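Local structure of ORF10 (Moritella marina, 6RIW) at residues 794-807 and 822-836. The protein probably extends acyl chains by condensation in polyunsaturated fatty acid synthesis, this chain being the ketosynthase-chain length factor didomain of a longer synthase. Residues are numbered along the deposited sequence; the frame is centred on the assembly and turned at random.
Sequences AADVASVEAHASGF and YPSASISSVKANIGH
Lys831 NZ reaches two acceptors at His803: the backbone O (2.7 Å) directly, approaching one lone pair of that oxygen within the carbonyl plane, and a water that also bonds His803 ND1. A bend at the last torsion (chi4 60°) turns the amine onto that carbonyl, while Lys831 CE sits over the centre of the His836 ring. A second water joins NE2 of His803 to NE2 of His836, whose ND1 bonds the backbone N of Phe838. Glu801 OE2 uses its syn lone pair to take a nearly straight bond from Val830 N (2.8 Å, 170°); its other oxygen, OE1, pairs with Lys848. A glutamine in place of Glu801 would probably leave Lys848 without this countercharge and weaken the hold on Val830 N. Strands 797-801 and 826-828 pair in parallel: Val800 N bonds Ser826 O (2.9 Å), and Val800 O accepts from Ser828 N (3.1 Å). At the start of the strands, Val797 CG1 lies over one face of the Tyr822 ring, and Val800 CG2 touches its CD2 (3.5 Å). The two strands, linked by helix 808-821, form a beta-alpha-beta unit of the thiolase-like fold in the second ketosynthase-family domain; strand 865-870 pairs beside 797-801, and helix 841-854 covers Glu801 and Val830.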
ATOM      1  N   ALA A 794     -22.823 -18.492  20.895  1.00 21.49           N
ATOM      2  CA  ALA A 794     -22.278 -19.390  19.882  1.00 21.14           C
ATOM      3  C   ALA A 794     -23.344 -20.322  19.320  1.00 24.18           C
ATOM      4  O   ALA A 794     -23.304 -20.658  18.133  1.00 21.09           O
ATOM      5  CB  ALA A 794     -21.117 -20.187  20.469  1.00 21.09           C
ATOM      6  N   ALA A 795     -24.320 -20.738  20.144  1.00 22.47           N
ATOM      7  CA  ALA A 795     -25.358 -21.636  19.648  1.00 21.19           C
ATOM      8  C   ALA A 795     -26.277 -20.966  18.632  1.00 22.65           C
ATOM      9  O   ALA A 795     -27.008 -21.659  17.913  1.00 25.01           O
ATOM     10  CB  ALA A 795     -26.180 -22.176  20.829  1.00 26.89           C
ATOM     11  N   ASP A 796     -26.254 -19.636  18.554  1.00 18.69           N
ATOM     12  CA  ASP A 796     -27.050 -18.886  17.594  1.00 22.66           C
ATOM     13  C   ASP A 796     -26.485 -18.923  16.178  1.00 19.94           C
ATOM     14  O   ASP A 796     -27.149 -18.444  15.251  1.00 21.94           O
ATOM     15  CB  ASP A 796     -27.163 -17.428  18.052  1.00 19.90           C
ATOM     16  CG  ASP A 796     -28.020 -17.273  19.285  1.00 27.19           C
ATOM     17  OD1 ASP A 796     -29.085 -17.932  19.318  1.00 27.03           O
ATOM     18  OD2 ASP A 796     -27.635 -16.499  20.199  1.00 28.71           O
ATOM     19  N   VAL A 797     -25.292 -19.469  15.985  1.00 21.40           N
ATOM     20  CA  VAL A 797     -24.640 -19.463  14.677  1.00 17.65           C
ATOM     21  C   VAL A 797     -25.071 -20.686  13.877  1.00 17.22           C
ATOM     22  O   VAL A 797     -24.915 -21.830  14.327  1.00 21.87           O
ATOM     23  CB  VAL A 797     -23.111 -19.406  14.831  1.00 17.21           C
ATOM     24  CG1 VAL A 797     -22.435 -19.607  13.474  1.00 18.16           C
ATOM     25  CG2 VAL A 797     -22.683 -18.061  15.444  1.00 21.01           C
ATOM     26  N   ALA A 798     -25.598 -20.443  12.673  1.00 18.80           N
ATOM     27  CA  ALA A 798     -26.136 -21.499  11.824  1.00 21.13           C
ATOM     28  C   ALA A 798     -25.042 -22.245  11.071  1.00 23.31           C
ATOM     29  O   ALA A 798     -25.148 -23.456  10.845  1.00 20.64           O
ATOM     30  CB  ALA A 798     -27.120 -20.903  10.822  1.00 20.11           C
ATOM     31  N   SER A 799     -24.010 -21.533  10.638  1.00 17.86           N
ATOM     32  CA  SER A 799     -22.948 -22.145   9.855  1.00 15.72           C
ATOM     33  C   SER A 799     -21.721 -21.256   9.976  1.00 19.04           C
ATOM     34  O   SER A 799     -21.801 -20.125  10.460  1.00 15.05           O
ATOM     35  CB  SER A 799     -23.373 -22.341   8.403  1.00 19.65           C
ATOM     36  OG  SER A 799     -23.655 -21.102   7.768  1.00 19.81           O
ATOM     37  N   VAL A 800     -20.580 -21.789   9.542  1.00 16.86           N
ATOM     38  CA  VAL A 800     -19.284 -21.169   9.775  1.00 16.08           C
ATOM     39  C   VAL A 800     -18.546 -21.132   8.452  1.00 16.19           C
ATOM     40  O   VAL A 800     -18.398 -22.166   7.791  1.00 15.71           O
ATOM     41  CB  VAL A 800     -18.447 -21.933  10.822  1.00 18.52           C
ATOM     42  CG1 VAL A 800     -17.112 -21.218  11.048  1.00 17.47           C
ATOM     43  CG2 VAL A 800     -19.200 -22.038  12.114  1.00 20.05           C
ATOM     44  N   GLU A 801     -18.093 -19.942   8.072  1.00 14.06           N
ATOM     45  CA  GLU A 801     -17.278 -19.754   6.871  1.00 13.82           C
ATOM     46  C   GLU A 801     -15.829 -19.771   7.338  1.00 16.92           C
ATOM     47  O   GLU A 801     -15.308 -18.775   7.835  1.00 16.62           O
ATOM     48  CB  GLU A 801     -17.670 -18.457   6.160  1.00 14.15           C
ATOM     49  CG  GLU A 801     -16.775 -18.043   5.007  1.00 16.47           C
ATOM     50  CD  GLU A 801     -16.923 -18.916   3.777  1.00 20.29           C
ATOM     51  OE1 GLU A 801     -17.895 -19.719   3.714  1.00 21.33           O
ATOM     52  OE2 GLU A 801     -16.048 -18.789   2.872  1.00 18.96           O
ATOM     53  N   ALA A 802     -15.190 -20.931   7.252  1.00 15.37           N
ATOM     54  CA  ALA A 802     -13.816 -21.038   7.730  1.00 15.99           C
ATOM     55  C   ALA A 802     -12.861 -20.363   6.750  1.00 15.50           C
ATOM     56  O   ALA A 802     -13.153 -20.232   5.559  1.00 14.37           O
ATOM     57  CB  ALA A 802     -13.424 -22.511   7.897  1.00 15.52           C
ATOM     58  N   HIS A 803     -11.712 -19.926   7.265  1.00 13.45           N
ATOM     59  CA  HIS A 803     -10.650 -19.449   6.384  1.00 13.74           C
ATOM     60  C   HIS A 803     -10.227 -20.554   5.416  1.00 14.78           C
ATOM     61  O   HIS A 803     -10.167 -20.339   4.202  1.00 13.68           O
ATOM     62  CB  HIS A 803      -9.473 -18.959   7.244  1.00 14.24           C
ATOM     63  CG  HIS A 803      -8.388 -18.274   6.476  1.00 13.83           C
ATOM     64  ND1 HIS A 803      -8.604 -17.144   5.710  1.00 17.92           N
ATOM     65  CD2 HIS A 803      -7.065 -18.557   6.364  1.00 16.30           C
ATOM     66  CE1 HIS A 803      -7.465 -16.774   5.147  1.00 15.87           C
ATOM     67  NE2 HIS A 803      -6.515 -17.606   5.535  1.00 16.95           N
ATOM     68  N   ALA A 804      -9.967 -21.755   5.951  1.00 13.49           N
ATOM     69  CA  ALA A 804      -9.671 -22.970   5.180  1.00 12.31           C
ATOM     70  C   ALA A 804      -8.666 -22.712   4.051  1.00 11.15           C
ATOM     71  O   ALA A 804      -8.903 -23.029   2.886  1.00 13.63           O
ATOM     72  CB  ALA A 804     -10.950 -23.586   4.630  1.00 14.84           C
ATOM     73  N   SER A 805      -7.534 -22.116   4.410  1.00 11.11           N
ATOM     74  CA  SER A 805      -6.553 -21.703   3.412  1.00 12.60           C
ATOM     75  C   SER A 805      -5.884 -22.887   2.734  1.00 11.76           C
ATOM     76  O   SER A 805      -5.432 -22.768   1.590  1.00 12.37           O
ATOM     77  CB  SER A 805      -5.476 -20.845   4.073  1.00 14.48           C
ATOM     78  OG  SER A 805      -4.790 -21.610   5.060  1.00 13.28           O
ATOM     79  N   GLY A 806      -5.758 -24.013   3.433  1.00 12.44           N
ATOM     80  CA  GLY A 806      -4.959 -25.099   2.904  1.00 12.51           C
ATOM     81  C   GLY A 806      -3.495 -25.055   3.301  1.00 14.58           C
ATOM     82  O   GLY A 806      -2.739 -25.959   2.918  1.00 14.78           O
ATOM     83  N   PHE A 807      -3.072 -24.032   4.052  1.00 12.92           N
ATOM     84  CA  PHE A 807      -1.797 -24.082   4.761  1.00 13.47           C
ATOM     85  C   PHE A 807      -2.021 -24.813   6.075  1.00 14.99           C
ATOM     86  O   PHE A 807      -2.941 -24.479   6.816  1.00 13.35           O
ATOM     87  CB  PHE A 807      -1.266 -22.668   4.990  1.00 13.32           C
ATOM     88  CG  PHE A 807      -1.018 -21.928   3.707  1.00 14.70           C
ATOM     89  CD1 PHE A 807       0.160 -22.128   2.998  1.00 12.98           C
ATOM     90  CD2 PHE A 807      -1.980 -21.076   3.173  1.00 16.37           C
ATOM     91  CE1 PHE A 807       0.405 -21.468   1.811  1.00 12.13           C
ATOM     92  CE2 PHE A 807      -1.739 -20.410   1.977  1.00 19.16           C
ATOM     93  CZ  PHE A 807      -0.536 -20.619   1.289  1.00 12.72           C
ATOM     94  N   TYR A 822     -18.510 -24.004  17.828  1.00 18.53           N
ATOM     95  CA  TYR A 822     -19.772 -24.101  17.100  1.00 21.03           C
ATOM     96  C   TYR A 822     -20.052 -25.562  16.774  1.00 22.53           C
ATOM     97  O   TYR A 822     -20.071 -25.953  15.599  1.00 22.28           O
ATOM     98  CB  TYR A 822     -19.706 -23.281  15.812  1.00 18.03           C
ATOM     99  CG  TYR A 822     -19.304 -21.827  15.958  1.00 21.14           C
ATOM    100  CD1 TYR A 822     -20.133 -20.925  16.616  1.00 19.39           C
ATOM    101  CD2 TYR A 822     -18.115 -21.338  15.382  1.00 19.69           C
ATOM    102  CE1 TYR A 822     -19.795 -19.577  16.726  1.00 19.58           C
ATOM    103  CE2 TYR A 822     -17.759 -19.996  15.501  1.00 18.61           C
ATOM    104  CZ  TYR A 822     -18.617 -19.114  16.162  1.00 17.60           C
ATOM    105  OH  TYR A 822     -18.300 -17.775  16.289  1.00 17.91           O
ATOM    106  N   PRO A 823     -20.291 -26.398  17.795  1.00 23.32           N
ATOM    107  CA  PRO A 823     -20.359 -27.854  17.552  1.00 24.86           C
ATOM    108  C   PRO A 823     -21.500 -28.285  16.650  1.00 23.49           C
ATOM    109  O   PRO A 823     -21.388 -29.325  15.990  1.00 26.75           O
ATOM    110  CB  PRO A 823     -20.507 -28.443  18.966  1.00 25.27           C
ATOM    111  CG  PRO A 823     -21.075 -27.346  19.772  1.00 26.26           C
ATOM    112  CD  PRO A 823     -20.476 -26.064  19.212  1.00 21.54           C
ATOM    113  N   SER A 824     -22.580 -27.516  16.571  1.00 23.58           N
ATOM    114  CA  SER A 824     -23.708 -27.897  15.737  1.00 27.92           C
ATOM    115  C   SER A 824     -23.714 -27.219  14.367  1.00 28.90           C
ATOM    116  O   SER A 824     -24.618 -27.486  13.567  1.00 27.79           O
ATOM    117  CB  SER A 824     -25.023 -27.612  16.483  1.00 31.38           C
ATOM    118  OG  SER A 824     -25.300 -26.227  16.528  1.00 34.72           O
ATOM    119  N   ALA A 825     -22.722 -26.386  14.052  1.00 22.49           N
ATOM    120  CA  ALA A 825     -22.731 -25.641  12.797  1.00 23.28           C
ATOM    121  C   ALA A 825     -21.882 -26.334  11.735  1.00 22.51           C
ATOM    122  O   ALA A 825     -20.796 -26.836  12.027  1.00 24.56           O
ATOM    123  CB  ALA A 825     -22.222 -24.217  13.025  1.00 22.33           C
ATOM    124  N   SER A 826     -22.379 -26.352  10.500  1.00 20.69           N
ATOM    125  CA  SER A 826     -21.585 -26.871   9.397  1.00 21.51           C
ATOM    126  C   SER A 826     -20.498 -25.867   9.014  1.00 19.90           C
ATOM    127  O   SER A 826     -20.675 -24.656   9.138  1.00 19.03           O
ATOM    128  CB  SER A 826     -22.488 -27.181   8.200  1.00 24.68           C
ATOM    129  OG  SER A 826     -23.208 -26.019   7.794  1.00 31.06           O
ATOM    130  N   ILE A 827     -19.366 -26.390   8.547  1.00 18.61           N
ATOM    131  CA  ILE A 827     -18.189 -25.592   8.200  1.00 16.34           C
ATOM    132  C   ILE A 827     -17.957 -25.724   6.700  1.00 20.78           C
ATOM    133  O   ILE A 827     -17.964 -26.839   6.160  1.00 17.67           O
ATOM    134  CB  ILE A 827     -16.952 -26.046   8.996  1.00 20.77           C
ATOM    135  CG1 ILE A 827     -17.152 -25.824  10.494  1.00 19.36           C
ATOM    136  CG2 ILE A 827     -15.673 -25.336   8.504  1.00 18.97           C
ATOM    137  CD1 ILE A 827     -16.066 -26.502  11.346  1.00 19.33           C
ATOM    138  N   SER A 828     -17.758 -24.597   6.021  1.00 14.58           N
ATOM    139  CA  SER A 828     -17.422 -24.644   4.602  1.00 15.80           C
ATOM    140  C   SER A 828     -16.518 -23.454   4.286  1.00 15.51           C
ATOM    141  O   SER A 828     -16.257 -22.609   5.146  1.00 13.79           O
ATOM    142  CB  SER A 828     -18.684 -24.641   3.730  1.00 20.10           C
ATOM    143  OG  SER A 828     -19.307 -23.357   3.730  1.00 20.04           O
ATOM    144  N   SER A 829     -16.036 -23.385   3.041  1.00 16.57           N
ATOM    145  CA  SER A 829     -15.225 -22.235   2.623  1.00 14.49           C
ATOM    146  C   SER A 829     -15.425 -21.966   1.141  1.00 13.40           C
ATOM    147  O   SER A 829     -15.395 -22.887   0.317  1.00 12.85           O
ATOM    148  CB  SER A 829     -13.728 -22.445   2.885  1.00 17.85           C
ATOM    149  OG  SER A 829     -12.939 -21.404   2.292  1.00 17.37           O
ATOM    150  N   VAL A 830     -15.581 -20.679   0.817  1.00 13.25           N
ATOM    151  CA  VAL A 830     -15.676 -20.216  -0.547  1.00 12.89           C
ATOM    152  C   VAL A 830     -14.425 -20.564  -1.344  1.00 10.55           C
ATOM    153  O   VAL A 830     -14.460 -20.562  -2.575  1.00 10.59           O
ATOM    154  CB  VAL A 830     -15.924 -18.683  -0.526  1.00 12.53           C
ATOM    155  CG1 VAL A 830     -14.668 -17.938  -0.077  1.00 11.51           C
ATOM    156  CG2 VAL A 830     -16.438 -18.199  -1.875  1.00 14.16           C
ATOM    157  N   LYS A 831     -13.310 -20.852  -0.676  1.00 10.50           N
ATOM    158  CA  LYS A 831     -12.097 -21.193  -1.437  1.00 11.17           C
ATOM    159  C   LYS A 831     -12.241 -22.520  -2.182  1.00 14.92           C
ATOM    160  O   LYS A 831     -11.532 -22.767  -3.177  1.00 12.93           O
ATOM    161  CB  LYS A 831     -10.884 -21.236  -0.510  1.00 11.22           C
ATOM    162  CG  LYS A 831     -10.585 -19.858   0.096  1.00 11.56           C
ATOM    163  CD  LYS A 831      -9.284 -19.871   0.911  1.00 13.49           C
ATOM    164  CE  LYS A 831      -9.010 -18.513   1.616  1.00 12.20           C
ATOM    165  NZ  LYS A 831     -10.149 -18.195   2.562  1.00 13.50           N
ATOM    166  N   ALA A 832     -13.143 -23.375  -1.728  1.00 13.79           N
ATOM    167  CA  ALA A 832     -13.450 -24.585  -2.483  1.00 14.12           C
ATOM    168  C   ALA A 832     -14.083 -24.271  -3.841  1.00 16.18           C
ATOM    169  O   ALA A 832     -13.999 -25.094  -4.765  1.00 15.40           O
ATOM    170  CB  ALA A 832     -14.359 -25.480  -1.646  1.00 14.07           C
ATOM    171  N   ASN A 833     -14.722 -23.111  -3.987  1.00 13.85           N
ATOM    172  CA  ASN A 833     -15.341 -22.735  -5.254  1.00 14.42           C
ATOM    173  C   ASN A 833     -14.425 -21.892  -6.129  1.00 14.83           C
ATOM    174  O   ASN A 833     -14.426 -22.066  -7.350  1.00 12.89           O
ATOM    175  CB  ASN A 833     -16.657 -21.962  -5.017  1.00 11.53           C
ATOM    176  CG  ASN A 833     -17.540 -22.648  -4.022  1.00 16.68           C
ATOM    177  OD1 ASN A 833     -17.463 -22.376  -2.830  1.00 18.65           O
ATOM    178  ND2 ASN A 833     -18.372 -23.574  -4.497  1.00 16.97           N
ATOM    179  N   ILE A 834     -13.680 -20.941  -5.545  1.00 13.10           N
ATOM    180  CA  ILE A 834     -12.953 -19.979  -6.370  1.00 13.58           C
ATOM    181  C   ILE A 834     -11.498 -19.843  -5.916  1.00 11.36           C
ATOM    182  O   ILE A 834     -10.797 -18.920  -6.344  1.00 10.93           O
ATOM    183  CB  ILE A 834     -13.659 -18.605  -6.396  1.00 13.36           C
ATOM    184  CG1 ILE A 834     -14.087 -18.131  -5.002  1.00 15.93           C
ATOM    185  CG2 ILE A 834     -14.951 -18.669  -7.244  1.00 12.67           C
ATOM    186  CD1 ILE A 834     -13.025 -17.427  -4.223  1.00 11.17           C
ATOM    187  N   GLY A 835     -11.021 -20.765  -5.075  1.00 10.66           N
ATOM    188  CA  GLY A 835      -9.605 -20.769  -4.706  1.00 11.52           C
ATOM    189  C   GLY A 835      -9.239 -19.667  -3.701  1.00 12.97           C
ATOM    190  O   GLY A 835     -10.082 -18.945  -3.183  1.00  9.96           O
ATOM    191  N   HIS A 836      -7.939 -19.580  -3.397  1.00 11.51           N
ATOM    192  CA  HIS A 836      -7.422 -18.679  -2.367  1.00 11.08           C
ATOM    193  C   HIS A 836      -7.031 -17.370  -3.040  1.00 11.15           C
ATOM    194  O   HIS A 836      -6.066 -17.335  -3.805  1.00 11.12           O
ATOM    195  CB  HIS A 836      -6.207 -19.305  -1.680  1.00 10.13           C
ATOM    196  CG  HIS A 836      -5.847 -18.671  -0.372  1.00  9.82           C
ATOM    197  ND1 HIS A 836      -6.031 -17.328  -0.121  1.00  9.11           N
ATOM    198  CD2 HIS A 836      -5.347 -19.204   0.770  1.00 12.27           C
ATOM    199  CE1 HIS A 836      -5.653 -17.055   1.118  1.00 12.15           C
ATOM    200  NE2 HIS A 836      -5.229 -18.176   1.682  1.00 12.47           N
TER
HETATM  201  O   HOH W   1     -20.629 -23.007   6.122  1.00 21.96           O
HETATM  202  O   HOH W   2     -13.223 -18.983   3.276  1.00 21.13           O
HETATM  203  O   HOH W   3      -3.878 -17.905   4.208  1.00 14.59           O
HETATM  204  O   HOH W   4     -10.283 -15.730   4.337  1.00 25.50           O